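Local coordinates for DUF4783 domain-containing protein (PDB 4OUQ), which is of unknown function but probably has an NTF2-like fold, with helices packed on a curved beta-sheet, and is made with a signal sequence, at residues Val10-Lys13 with Glu19-Arg22. Residues are numbered along the deposited sequence; the frame is centred on the assembly and turned at random.
Sequences VAFK and ELNR
Glu19 turns its carboxylate back over the preceding helix, where OE2 forms a salt bridge with Lys14 NZ at the end of that helix and OE1 lies 4.0 Å from Val10 CG1, a van der Waals approach. The contact belongs to the helical layer of a chain consistent with an NTF2-like alpha+beta fold: helix 6-14 is followed after a tight turn by the short helix 17-21, which packs on helix 41-54. Asn16 OD1, in the turn, accepts a hydrogen bond from the backbone N of Glu19. Glu19 CG lies anti to its own carbonyl carbon (chi1 -76°) and the chain runs extended from there, which carries the carboxylate alongside helix 6-14. The Ala11 methyl lies at the interface and points toward residues 19-22; this small side chain lets the backbones come close, with Ala11 CA 5.6 Å from Glu19 CA. Ala11 CB rests 3.8 Å from Glu19 CB and also touches Leu20 CG. On the buried side Leu20 reaches across to Phe12, the two side chains meeting at about a right angle. Phe60 packs against the same ring, and Leu48 and Phe52 of helix 41-54 meet Leu20, extending the apolar core. Leu20 CD2 touches Ala11 CB and Phe12 CE2, whereas CD1 makes a CH-pi contact over one face of Phe12, displaced toward the rim, 4.2 Å from the ring centroid and 19° off its normal.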
loop_
_atom_site.group_PDB
_atom_site.type_symbol
_atom_site.label_atom_id
_atom_site.label_comp_id
_atom_site.label_asym_id
_atom_site.label_seq_id
_atom_site.Cartn_x
_atom_site.Cartn_y
_atom_site.Cartn_z
ATOM N N VAL A 10 7.114 -6.888 1.649
ATOM C CA VAL A 10 8.014 -7.386 0.594
ATOM C C VAL A 10 7.658 -6.786 -0.735
ATOM O O VAL A 10 8.521 -6.344 -1.484
ATOM C CB VAL A 10 7.998 -8.947 0.536
ATOM C CG1 VAL A 10 8.777 -9.440 -0.671
ATOM C CG2 VAL A 10 8.515 -9.533 1.872
ATOM N N ALA A 11 6.362 -6.729 -1.038
ATOM C CA ALA A 11 5.937 -6.153 -2.319
ATOM C C ALA A 11 6.294 -4.668 -2.430
ATOM O O ALA A 11 6.806 -4.229 -3.453
ATOM C CB ALA A 11 4.447 -6.380 -2.515
ATOM N N PHE A 12 6.086 -3.922 -1.385
ATOM C CA PHE A 12 6.464 -2.487 -1.397
ATOM C C PHE A 12 7.966 -2.323 -1.526
ATOM O O PHE A 12 8.424 -1.466 -2.273
ATOM C CB PHE A 12 5.973 -1.779 -0.165
ATOM C CG PHE A 12 4.540 -1.264 -0.271
ATOM C CD1 PHE A 12 4.205 -0.181 -1.142
ATOM C CD2 PHE A 12 3.579 -1.736 0.545
ATOM C CE1 PHE A 12 2.881 0.254 -1.241
ATOM C CE2 PHE A 12 2.253 -1.244 0.492
ATOM C CZ PHE A 12 1.922 -0.304 -0.425
ATOM N N LYS A 13 8.744 -3.150 -0.839
ATOM C CA LYS A 13 10.197 -3.059 -0.909
ATOM C C LYS A 13 10.745 -3.232 -2.360
ATOM O O LYS A 13 11.828 -2.674 -2.731
ATOM C CB LYS A 13 10.822 -4.127 0.001
ATOM C CG LYS A 13 10.847 -3.781 1.487
ATOM C CD LYS A 13 11.343 -4.958 2.331
ATOM C CE LYS A 13 11.530 -4.551 3.781
ATOM N NZ LYS A 13 12.730 -3.691 3.941
ATOM N N GLU A 19 2.453 -8.525 -6.796
ATOM C CA GLU A 19 2.499 -9.210 -5.519
ATOM C C GLU A 19 1.536 -8.566 -4.540
ATOM O O GLU A 19 1.075 -9.223 -3.629
ATOM C CB GLU A 19 3.924 -9.236 -4.926
ATOM C CG GLU A 19 4.852 -10.231 -5.571
ATOM C CD GLU A 19 6.229 -10.286 -4.920
ATOM O OE1 GLU A 19 6.489 -9.616 -3.910
ATOM O OE2 GLU A 19 7.075 -11.013 -5.463
ATOM N N LEU A 20 1.302 -7.271 -4.653
ATOM C CA LEU A 20 0.301 -6.608 -3.768
ATOM C C LEU A 20 -1.072 -7.074 -4.067
ATOM O O LEU A 20 -1.937 -7.026 -3.207
ATOM C CB LEU A 20 0.294 -5.091 -3.907
ATOM C CG LEU A 20 1.297 -4.306 -3.155
ATOM C CD1 LEU A 20 1.191 -2.830 -3.433
ATOM C CD2 LEU A 20 1.128 -4.536 -1.624
ATOM N N ASN A 21 -1.315 -7.468 -5.300
ATOM C CA ASN A 21 -2.672 -7.747 -5.736
ATOM C C ASN A 21 -3.429 -8.731 -4.870
ATOM O O ASN A 21 -4.573 -8.467 -4.536
ATOM C CB ASN A 21 -2.705 -8.159 -7.193
ATOM C CG ASN A 21 -4.136 -8.355 -7.712
ATOM O OD1 ASN A 21 -4.546 -9.467 -7.993
ATOM N ND2 ASN A 21 -4.911 -7.272 -7.765
ATOM N N ARG A 22 -2.774 -9.825 -4.408
ATOM C CA ARG A 22 -3.460 -10.820 -3.586
ATOM C C ARG A 22 -3.822 -10.295 -2.191
ATOM O O ARG A 22 -4.597 -10.928 -1.492
ATOM C CB ARG A 22 -2.651 -12.132 -3.441
ATOM C CG ARG A 22 -1.369 -12.009 -2.612
ATOM C CD ARG A 22 -0.680 -13.372 -2.416
ATOM N NE ARG A 22 -0.082 -13.862 -3.656
ATOM C CZ ARG A 22 0.977 -13.319 -4.244
ATOM N NH1 ARG A 22 1.560 -12.217 -3.744
ATOM N NH2 ARG A 22 1.418 -13.834 -5.359
#